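Member of s1p family of ribosomal proteins (Pyrococcus furiosus, PDB 5YH1) probably acts as a manganese-dependent exonuclease of the DHH family on nucleic acids, the chain here being the DHH-containing part of a longer protein. Local coordinates at residues Y69-I80 with R93-P101; G323-E332 with P363-F373. One frame throughout, in Å; residues are numbered along the deposited sequence.

Interaction 1. Residues Y69-I80 with R93-P101; sequences YTAGVALETAII and RWHLFKRRP
Glu-76 and Arg-99 form a salt bridge in which NE of Arg-99 donates to Glu-76 OE2 at 2.6 Å, the oxygen lying in the guanidinium plane. A bend at chi3 (54°) turns the arginine's head along helix 69-80, so that Val-73 CG2 sits over the centre of one guanidinium face, 4.1 Å from Arg-99 CZ. Water 1 joins the same pair, donating to Glu-76 OE1 and accepting from Arg-99 NH2. Arg-273 pairs with Glu-76 OE1, while His-62 and Asp-271 O take the terminal nitrogens of Arg-99. Helix 66-86 lies in the crossover of a beta-alpha-beta unit from strand 58-63 to outermost strand 97-102 of the DHH domain's parallel sheet; the axes of helix 69-80 and strand 97-101 run antiparallel, 9.8 Å apart at closest. With a leucine in place of Arg-99, Glu-76 would probably be left as a buried carboxylate without its mate on the strand. Phe-97 is met by Ile-80 CD1, 3.8 Å from its CD2, by Ile-79 CD1 and by the methylenes of Glu-76. Ile-80 CG2 also lies over one face of the Arg-93 guanidinium, whose opposite face carries the Trp-94 ring. Tyr-69 OH approaches Pro-101 CG at 3.3 Å and is hydrogen-bonded to Trp-267.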
loop_
_atom_site.group_PDB
_atom_site.type_symbol
_atom_site.label_atom_id
_atom_site.label_comp_id
_atom_site.label_asym_id
_atom_site.label_seq_id
_atom_site.Cartn_x
_atom_site.Cartn_y
_atom_site.Cartn_z
ATOM N N TYR A 69 12.805 17.663 0.356
ATOM C CA TYR A 69 13.289 17.152 -0.927
ATOM C C TYR A 69 14.513 17.943 -1.357
ATOM O O TYR A 69 15.526 17.377 -1.778
ATOM C CB TYR A 69 12.207 17.229 -2.028
ATOM C CG TYR A 69 11.343 15.988 -2.112
ATOM C CD1 TYR A 69 11.731 14.899 -2.874
ATOM C CD2 TYR A 69 10.144 15.903 -1.428
ATOM C CE1 TYR A 69 10.952 13.751 -2.935
ATOM C CE2 TYR A 69 9.350 14.762 -1.497
ATOM C CZ TYR A 69 9.765 13.692 -2.244
ATOM O OH TYR A 69 8.984 12.557 -2.310
ATOM N N THR A 70 14.421 19.262 -1.261
ATOM C CA THR A 70 15.543 20.108 -1.679
ATOM C C THR A 70 16.809 19.753 -0.894
ATOM O O THR A 70 17.884 19.584 -1.468
ATOM C CB THR A 70 15.195 21.597 -1.533
ATOM O OG1 THR A 70 13.999 21.863 -2.264
ATOM C CG2 THR A 70 16.306 22.467 -2.083
ATOM N N ALA A 71 16.659 19.596 0.416
ATOM C CA ALA A 71 17.771 19.233 1.293
ATOM C C ALA A 71 18.341 17.873 0.924
ATOM O O ALA A 71 19.552 17.712 0.773
ATOM C CB ALA A 71 17.313 19.233 2.741
ATOM N N GLY A 72 17.463 16.893 0.747
ATOM C CA GLY A 72 17.904 15.558 0.379
ATOM C C GLY A 72 18.628 15.527 -0.945
ATOM O O GLY A 72 19.670 14.862 -1.082
ATOM N N VAL A 73 18.092 16.250 -1.929
ATOM C CA VAL A 73 18.686 16.244 -3.268
ATOM C C VAL A 73 20.009 17.015 -3.280
ATOM O O VAL A 73 20.944 16.622 -3.972
ATOM C CB VAL A 73 17.700 16.768 -4.347
ATOM C CG1 VAL A 73 18.384 16.885 -5.702
ATOM C CG2 VAL A 73 16.512 15.836 -4.446
ATOM N N ALA A 74 20.093 18.089 -2.506
ATOM C CA ALA A 74 21.375 18.793 -2.323
ATOM C C ALA A 74 22.472 17.820 -1.880
ATOM O O ALA A 74 23.545 17.755 -2.483
ATOM C CB ALA A 74 21.230 19.921 -1.310
ATOM N N LEU A 75 22.185 17.042 -0.839
ATOM C CA LEU A 75 23.167 16.095 -0.302
ATOM C C LEU A 75 23.496 14.980 -1.292
ATOM O O LEU A 75 24.665 14.634 -1.480
ATOM C CB LEU A 75 22.683 15.529 1.035
ATOM C CG LEU A 75 22.631 16.612 2.114
ATOM C CD1 LEU A 75 21.735 16.207 3.272
ATOM C CD2 LEU A 75 24.030 16.960 2.604
ATOM N N GLU A 76 22.471 14.442 -1.947
ATOM C CA GLU A 76 22.662 13.404 -2.967
ATOM C C GLU A 76 23.567 13.886 -4.105
ATOM O O GLU A 76 24.428 13.139 -4.603
ATOM C CB GLU A 76 21.292 12.927 -3.512
ATOM C CG GLU A 76 21.370 11.996 -4.715
ATOM C CD GLU A 76 20.032 11.370 -5.119
ATOM O OE1 GLU A 76 19.963 10.821 -6.231
ATOM O OE2 GLU A 76 19.052 11.390 -4.350
ATOM N N THR A 77 23.372 15.138 -4.517
ATOM C CA THR A 77 24.122 15.715 -5.627
ATOM C C THR A 77 25.624 15.806 -5.314
ATOM O O THR A 77 26.452 15.625 -6.196
ATOM C CB THR A 77 23.547 17.099 -5.993
ATOM O OG1 THR A 77 22.166 16.954 -6.326
ATOM C CG2 THR A 77 24.279 17.719 -7.176
ATOM N N ALA A 78 25.966 16.065 -4.055
ATOM C CA ALA A 78 27.364 16.080 -3.599
ATOM C C ALA A 78 27.938 14.667 -3.397
ATOM O O ALA A 78 29.099 14.405 -3.691
ATOM C CB ALA A 78 27.462 16.860 -2.297
ATOM N N ILE A 79 27.117 13.762 -2.876
ATOM C CA ILE A 79 27.562 12.415 -2.509
ATOM C C ILE A 79 27.814 11.506 -3.716
ATOM O O ILE A 79 28.857 10.849 -3.791
ATOM C CB ILE A 79 26.541 11.758 -1.548
ATOM C CG1 ILE A 79 26.593 12.462 -0.197
ATOM C CG2 ILE A 79 26.825 10.268 -1.364
ATOM C CD1 ILE A 79 25.366 12.264 0.655
ATOM N N ILE A 80 26.873 11.473 -4.657
ATOM C CA ILE A 80 26.933 10.516 -5.775
ATOM C C ILE A 80 28.247 10.598 -6.568
ATOM O O ILE A 80 28.861 9.562 -6.829
ATOM C CB ILE A 80 25.712 10.653 -6.725
ATOM C CG1 ILE A 80 24.415 10.202 -6.037
ATOM C CG2 ILE A 80 25.918 9.871 -8.013
ATOM C CD1 ILE A 80 24.427 8.789 -5.511
ATOM N N ARG A 93 26.925 3.606 -7.285
ATOM C CA ARG A 93 25.981 4.713 -7.103
ATOM C C ARG A 93 24.623 4.224 -6.619
ATOM O O ARG A 93 24.066 4.749 -5.654
ATOM C CB ARG A 93 25.768 5.468 -8.419
ATOM C CG ARG A 93 24.375 6.078 -8.524
ATOM C CD ARG A 93 24.162 6.841 -9.804
ATOM N NE ARG A 93 22.992 7.706 -9.687
ATOM C CZ ARG A 93 22.714 8.693 -10.530
ATOM N NH1 ARG A 93 23.514 8.936 -11.568
ATOM N NH2 ARG A 93 21.630 9.436 -10.342
ATOM N N TRP A 94 24.090 3.227 -7.315
ATOM C CA TRP A 94 22.725 2.772 -7.092
ATOM C C TRP A 94 22.631 1.941 -5.838
ATOM O O TRP A 94 21.611 1.937 -5.164
ATOM C CB TRP A 94 22.227 1.978 -8.310
ATOM C CG TRP A 94 22.221 2.840 -9.522
ATOM C CD1 TRP A 94 23.208 2.957 -10.454
ATOM C CD2 TRP A 94 21.208 3.773 -9.884
ATOM N NE1 TRP A 94 22.858 3.893 -11.395
ATOM C CE2 TRP A 94 21.632 4.412 -11.066
ATOM C CE3 TRP A 94 19.971 4.127 -9.326
ATOM C CZ2 TRP A 94 20.866 5.382 -11.706
ATOM C CZ3 TRP A 94 19.204 5.093 -9.963
ATOM C CH2 TRP A 94 19.657 5.710 -11.141
ATOM N N HIS A 95 23.705 1.241 -5.519
ATOM C CA HIS A 95 23.684 0.316 -4.409
ATOM C C HIS A 95 24.085 0.956 -3.075
ATOM O O HIS A 95 23.522 0.615 -2.039
ATOM C CB HIS A 95 24.595 -0.867 -4.705
ATOM C CG HIS A 95 24.561 -1.909 -3.643
ATOM N ND1 HIS A 95 23.401 -2.559 -3.289
ATOM C CD2 HIS A 95 25.528 -2.384 -2.826
ATOM C CE1 HIS A 95 23.657 -3.406 -2.308
ATOM N NE2 HIS A 95 24.942 -3.320 -2.012
ATOM N N LEU A 96 25.055 1.866 -3.106
ATOM C CA LEU A 96 25.656 2.408 -1.889
ATOM C C LEU A 96 25.062 3.754 -1.438
ATOM O O LEU A 96 25.547 4.372 -0.476
ATOM C CB LEU A 96 27.169 2.522 -2.069
ATOM C CG LEU A 96 27.903 1.198 -2.294
ATOM C CD1 LEU A 96 29.368 1.459 -2.599
ATOM C CD2 LEU A 96 27.759 0.280 -1.090
ATOM N N PHE A 97 24.011 4.201 -2.121
ATOM C CA PHE A 97 23.252 5.354 -1.672
ATOM C C PHE A 97 21.760 5.185 -1.935
ATOM O O PHE A 97 21.350 4.879 -3.056
ATOM C CB PHE A 97 23.746 6.632 -2.342
ATOM C CG PHE A 97 22.989 7.856 -1.920
ATOM C CD1 PHE A 97 23.341 8.537 -0.771
ATOM C CD2 PHE A 97 21.904 8.311 -2.661
ATOM C CE1 PHE A 97 22.644 9.654 -0.361
ATOM C CE2 PHE A 97 21.199 9.433 -2.258
ATOM C CZ PHE A 97 21.573 10.104 -1.109
ATOM N N LYS A 98 20.960 5.426 -0.901
ATOM C CA LYS A 98 19.511 5.381 -0.998
ATOM C C LYS A 98 18.897 6.621 -0.367
ATOM O O LYS A 98 19.233 6.973 0.760
ATOM C CB LYS A 98 18.978 4.144 -0.275
ATOM C CG LYS A 98 19.412 2.829 -0.895
ATOM C CD LYS A 98 18.712 2.613 -2.231
ATOM C CE LYS A 98 19.449 1.603 -3.091
ATOM N NZ LYS A 98 19.461 0.262 -2.476
ATOM N N ARG A 99 17.986 7.268 -1.094
ATOM C CA ARG A 99 17.229 8.396 -0.577
ATOM C C ARG A 99 15.769 7.967 -0.445
ATOM O O ARG A 99 15.170 7.508 -1.413
ATOM C CB ARG A 99 17.385 9.614 -1.499
ATOM C CG ARG A 99 16.729 10.884 -0.981
ATOM C CD ARG A 99 17.060 12.097 -1.839
ATOM N NE ARG A 99 16.739 11.878 -3.251
ATOM C CZ ARG A 99 15.520 11.914 -3.777
ATOM N NH1 ARG A 99 14.473 12.178 -3.028
ATOM N NH2 ARG A 99 15.346 11.693 -5.068
ATOM N N ARG A 100 15.208 8.128 0.756
ATOM C CA ARG A 100 13.841 7.699 1.056
ATOM C C ARG A 100 13.060 8.799 1.753
ATOM O O ARG A 100 13.428 9.206 2.853
ATOM C CB ARG A 100 13.863 6.459 1.943
ATOM C CG ARG A 100 14.494 5.269 1.260
ATOM C CD ARG A 100 14.597 4.047 2.160
ATOM N NE ARG A 100 15.269 2.971 1.428
ATOM C CZ ARG A 100 16.095 2.072 1.953
ATOM N NH1 ARG A 100 16.374 2.052 3.259
ATOM N NH2 ARG A 100 16.649 1.180 1.152
ATOM N N PRO A 101 11.972 9.289 1.125
ATOM C CA PRO A 101 11.173 10.293 1.812
ATOM C C PRO A 101 10.372 9.708 2.968
ATOM O O PRO A 101 10.046 8.520 2.957
ATOM C CB PRO A 101 10.222 10.813 0.728
ATOM C CG PRO A 101 10.809 10.382 -0.558
ATOM C CD PRO A 101 11.524 9.097 -0.264
HETATM O O HOH W 1 17.354 11.574 -6.878
#

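Interaction 2. Residues G323-E332 with P363-F373; sequences GIRFNTIDVE and PILTLAYGPDF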
loop_
_atom_site.group_PDB
_atom_site.type_symbol
_atom_site.label_atom_id
_atom_site.label_comp_id
_atom_site.label_asym_id
_atom_site.label_seq_id
_atom_site.Cartn_x
_atom_site.Cartn_y
_atom_site.Cartn_z
ATOM N N GLY A 323 -10.418 40.849 19.529
ATOM C CA GLY A 323 -9.916 41.267 18.230
ATOM C C GLY A 323 -9.410 40.151 17.334
ATOM O O GLY A 323 -9.076 40.394 16.174
ATOM N N ILE A 324 -9.368 38.924 17.847
ATOM C CA ILE A 324 -8.892 37.794 17.062
ATOM C C ILE A 324 -9.926 37.380 16.026
ATOM O O ILE A 324 -11.111 37.275 16.331
ATOM C CB ILE A 324 -8.533 36.606 17.961
ATOM C CG1 ILE A 324 -7.289 36.963 18.778
ATOM C CG2 ILE A 324 -8.302 35.341 17.129
ATOM C CD1 ILE A 324 -6.960 35.973 19.871
ATOM N N ARG A 325 -9.476 37.186 14.789
ATOM C CA ARG A 325 -10.327 36.602 13.749
ATOM C C ARG A 325 -10.125 35.083 13.773
ATOM O O ARG A 325 -9.047 34.582 13.436
ATOM C CB ARG A 325 -10.012 37.178 12.362
ATOM C CG ARG A 325 -10.863 36.586 11.240
ATOM C CD ARG A 325 -10.565 37.261 9.904
ATOM N NE ARG A 325 -11.017 38.648 9.905
ATOM C CZ ARG A 325 -12.283 39.024 9.771
ATOM N NH1 ARG A 325 -13.250 38.122 9.608
ATOM N NH2 ARG A 325 -12.586 40.311 9.801
ATOM N N PHE A 326 -11.167 34.370 14.188
ATOM C CA PHE A 326 -11.133 32.911 14.358
ATOM C C PHE A 326 -11.943 32.244 13.240
ATOM O O PHE A 326 -13.149 32.460 13.139
ATOM C CB PHE A 326 -11.727 32.574 15.732
ATOM C CG PHE A 326 -11.718 31.108 16.091
ATOM C CD1 PHE A 326 -10.611 30.309 15.857
ATOM C CD2 PHE A 326 -12.809 30.546 16.742
ATOM C CE1 PHE A 326 -10.609 28.964 16.230
ATOM C CE2 PHE A 326 -12.813 29.208 17.119
ATOM C CZ PHE A 326 -11.709 28.419 16.867
ATOM N N ASN A 327 -11.272 31.454 12.403
ATOM C CA ASN A 327 -11.907 30.764 11.286
ATOM C C ASN A 327 -11.991 29.264 11.565
ATOM O O ASN A 327 -11.015 28.659 12.002
ATOM C CB ASN A 327 -11.110 30.950 9.993
ATOM C CG ASN A 327 -10.764 32.401 9.705
ATOM O OD1 ASN A 327 -11.595 33.290 9.849
ATOM N ND2 ASN A 327 -9.537 32.636 9.273
ATOM N N THR A 328 -13.145 28.660 11.287
ATOM C CA THR A 328 -13.306 27.214 11.457
ATOM C C THR A 328 -13.888 26.598 10.195
ATOM O O THR A 328 -14.729 27.202 9.525
ATOM C CB THR A 328 -14.222 26.873 12.640
ATOM O OG1 THR A 328 -15.501 27.471 12.424
ATOM C CG2 THR A 328 -13.635 27.391 13.939
ATOM N N ILE A 329 -13.411 25.402 9.872
ATOM C CA ILE A 329 -13.877 24.670 8.703
ATOM C C ILE A 329 -13.809 23.171 8.968
ATOM O O ILE A 329 -12.781 22.640 9.393
ATOM C CB ILE A 329 -13.080 25.052 7.430
ATOM C CG1 ILE A 329 -13.491 24.199 6.227
ATOM C CG2 ILE A 329 -11.580 24.935 7.650
ATOM C CD1 ILE A 329 -14.911 24.438 5.771
ATOM N N ASP A 330 -14.931 22.510 8.727
ATOM C CA ASP A 330 -15.035 21.057 8.831
ATOM C C ASP A 330 -14.574 20.454 7.511
ATOM O O ASP A 330 -15.346 20.389 6.544
ATOM C CB ASP A 330 -16.483 20.673 9.125
ATOM C CG ASP A 330 -16.666 19.177 9.363
ATOM O OD1 ASP A 330 -15.889 18.366 8.794
ATOM O OD2 ASP A 330 -17.603 18.829 10.114
ATOM N N VAL A 331 -13.317 20.024 7.469
ATOM C CA VAL A 331 -12.747 19.467 6.254
ATOM C C VAL A 331 -13.085 17.985 6.019
ATOM O O VAL A 331 -12.666 17.431 5.022
ATOM C CB VAL A 331 -11.222 19.690 6.147
ATOM C CG1 VAL A 331 -10.911 21.181 6.153
ATOM C CG2 VAL A 331 -10.462 18.981 7.262
ATOM N N GLU A 332 -13.833 17.354 6.915
ATOM C CA GLU A 332 -14.420 16.051 6.606
ATOM C C GLU A 332 -15.710 16.247 5.799
ATOM O O GLU A 332 -15.892 15.606 4.779
ATOM C CB GLU A 332 -14.711 15.251 7.880
ATOM C CG GLU A 332 -14.935 13.747 7.673
ATOM C CD GLU A 332 -13.687 12.958 7.226
ATOM O OE1 GLU A 332 -13.859 11.777 6.853
ATOM O OE2 GLU A 332 -12.542 13.480 7.245
ATOM N N PRO A 363 -4.526 39.573 13.588
ATOM C CA PRO A 363 -4.558 38.316 14.355
ATOM C C PRO A 363 -5.553 37.314 13.768
ATOM O O PRO A 363 -6.770 37.460 13.957
ATOM C CB PRO A 363 -4.998 38.769 15.750
ATOM C CG PRO A 363 -5.825 39.989 15.492
ATOM C CD PRO A 363 -5.198 40.670 14.309
ATOM N N ILE A 364 -5.034 36.324 13.043
ATOM C CA ILE A 364 -5.885 35.331 12.368
ATOM C C ILE A 364 -5.541 33.925 12.825
ATOM O O ILE A 364 -4.381 33.518 12.775
ATOM C CB ILE A 364 -5.743 35.371 10.831
ATOM C CG1 ILE A 364 -6.033 36.779 10.293
ATOM C CG2 ILE A 364 -6.700 34.371 10.191
ATOM C CD1 ILE A 364 -5.692 36.955 8.827
ATOM N N LEU A 365 -6.566 33.198 13.251
ATOM C CA LEU A 365 -6.435 31.807 13.673
ATOM C C LEU A 365 -7.389 30.941 12.878
ATOM O O LEU A 365 -8.602 31.111 12.962
ATOM C CB LEU A 365 -6.739 31.669 15.164
ATOM C CG LEU A 365 -6.391 30.315 15.791
ATOM C CD1 LEU A 365 -4.895 30.044 15.771
ATOM C CD2 LEU A 365 -6.890 30.290 17.225
ATOM N N THR A 366 -6.830 30.015 12.107
ATOM C CA THR A 366 -7.613 29.127 11.263
ATOM C C THR A 366 -7.557 27.714 11.818
ATOM O O THR A 366 -6.484 27.143 11.989
ATOM C CB THR A 366 -7.116 29.154 9.809
ATOM O OG1 THR A 366 -7.319 30.467 9.258
ATOM C CG2 THR A 366 -7.875 28.139 8.947
ATOM N N LEU A 367 -8.727 27.168 12.117
ATOM C CA LEU A 367 -8.845 25.818 12.664
ATOM C C LEU A 367 -9.606 24.940 11.676
ATOM O O LEU A 367 -10.795 25.141 11.453
ATOM C CB LEU A 367 -9.598 25.883 13.983
ATOM C CG LEU A 367 -9.970 24.545 14.619
ATOM C CD1 LEU A 367 -8.751 23.923 15.265
ATOM C CD2 LEU A 367 -11.070 24.766 15.645
ATOM N N ALA A 368 -8.917 23.971 11.085
ATOM C CA ALA A 368 -9.539 23.033 10.149
ATOM C C ALA A 368 -9.617 21.662 10.789
ATOM O O ALA A 368 -8.587 21.092 11.123
ATOM C CB ALA A 368 -8.728 22.956 8.869
ATOM N N TYR A 369 -10.822 21.120 10.948
ATOM C CA TYR A 369 -10.989 19.878 11.708
ATOM C C TYR A 369 -11.682 18.751 10.940
ATOM O O TYR A 369 -12.521 18.981 10.064
ATOM C CB TYR A 369 -11.732 20.149 13.015
ATOM C CG TYR A 369 -13.123 20.712 12.861
ATOM C CD1 TYR A 369 -14.232 19.870 12.741
ATOM C CD2 TYR A 369 -13.338 22.087 12.849
ATOM C CE1 TYR A 369 -15.510 20.393 12.605
ATOM C CE2 TYR A 369 -14.612 22.618 12.713
ATOM C CZ TYR A 369 -15.690 21.770 12.591
ATOM O OH TYR A 369 -16.946 22.302 12.459
ATOM N N GLY A 370 -11.299 17.529 11.285
ATOM C CA GLY A 370 -11.990 16.316 10.839
ATOM C C GLY A 370 -12.642 15.618 12.022
ATOM O O GLY A 370 -12.854 16.240 13.062
ATOM N N PRO A 371 -12.961 14.316 11.875
ATOM C CA PRO A 371 -13.579 13.566 12.976
ATOM C C PRO A 371 -12.717 13.533 14.238
ATOM O O PRO A 371 -13.247 13.648 15.334
ATOM C CB PRO A 371 -13.706 12.132 12.416
ATOM C CG PRO A 371 -13.539 12.249 10.945
ATOM C CD PRO A 371 -12.651 13.447 10.723
ATOM N N ASP A 372 -11.404 13.372 14.061
ATOM C CA ASP A 372 -10.488 13.089 15.166
ATOM C C ASP A 372 -9.155 13.856 15.086
ATOM O O ASP A 372 -8.160 13.442 15.681
ATOM C CB ASP A 372 -10.217 11.576 15.219
ATOM C CG ASP A 372 -9.607 11.049 13.939
ATOM O OD1 ASP A 372 -9.454 11.821 12.967
ATOM O OD2 ASP A 372 -9.288 9.853 13.893
ATOM N N PHE A 373 -9.138 14.973 14.360
ATOM C CA PHE A 373 -7.946 15.802 14.268
ATOM C C PHE A 373 -8.351 17.237 13.981
ATOM O O PHE A 373 -9.489 17.515 13.605
ATOM C CB PHE A 373 -6.993 15.298 13.168
ATOM C CG PHE A 373 -7.544 15.458 11.772
ATOM C CD1 PHE A 373 -7.302 16.618 11.039
ATOM C CD2 PHE A 373 -8.337 14.467 11.209
ATOM C CE1 PHE A 373 -7.831 16.774 9.763
ATOM C CE2 PHE A 373 -8.864 14.616 9.934
ATOM C CZ PHE A 373 -8.606 15.774 9.209
HETATM O O HOH W 2 -16.838 25.139 11.144
HETATM O O HOH W 3 -18.984 20.503 11.581
#
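A beta-alpha-beta unit brings strands 325-330 and 364-369 side by side in parallel, with Arg-325 N hydrogen-bonded to Pro-363 O (2.8 Å) and Leu-365 N to Arg-325 O. The alternation continues through Asn-327 and Leu-367 to Tyr-369 N on Ile-329 O, and closes with a more bent bond from Val-331 N to Tyr-369 O (136° at the hydrogen). On the face of Asn-327, ND2 donates to Thr-366 OG1 at 3.1 Å, in the amide plane; Ser-317 meets Asn-327 OD1 and His-351 holds the threonine hydroxyl. Farther along, Ile-329 CG2 packs on Ala-368 CB at 3.7 Å. Helix 343-358, the crossover of the unit, covers this side of the mixed sheet, while helix 423-435 lies against the other. There Phe-326 runs alongside Leu-365 and Leu-367, its CZ 3.9 Å from Leu-367 CD2. Tyr-369, with CG between its backbone N and carbonyl carbon (chi1 61°), folds its ring across the neighbouring strand, and Asp-330 CA makes a CH-pi contact 4.0 Å from the ring centroid. Two waters bind the phenol oxygen: water 2 bridges Tyr-369 OH to Thr-328 OG1, and water 3 joins it to Asp-330 OD2. The carboxylate's other oxygen accepts from Glu-332 N, forming an Asx turn, and from Leu-333 N. Glu-332 crosses Pro-371 at about a right angle, Glu-332 OE2 3.5 Å from Pro-371 CD, while its OE1 forms a salt bridge with Lys-337.

How the interactions relate
After two N-terminal helices and strand 58-63, the chain enters helix 66-86, and interaction 1 closes a short, partly helical connection of 12 residues when strand 97-102 comes back against that helix. Strands 132-136, 158-161 and 183-185 complete the five-stranded parallel sheet, then a long run of helices and edge strand 316-319 lead to strand 325-330. Interaction 2 closes a larger loop of 30 residues, the one holding helix 343-358. The two are in series, neither nested nor crossing. The centres of interactions 1 and 2 are about 38 Å apart, on opposite sides of the chain's centre. Interaction 1 joins helix to sheet in the manganese-binding part, whereas interaction 2 pairs strands within the separate C-terminal mixed sheet.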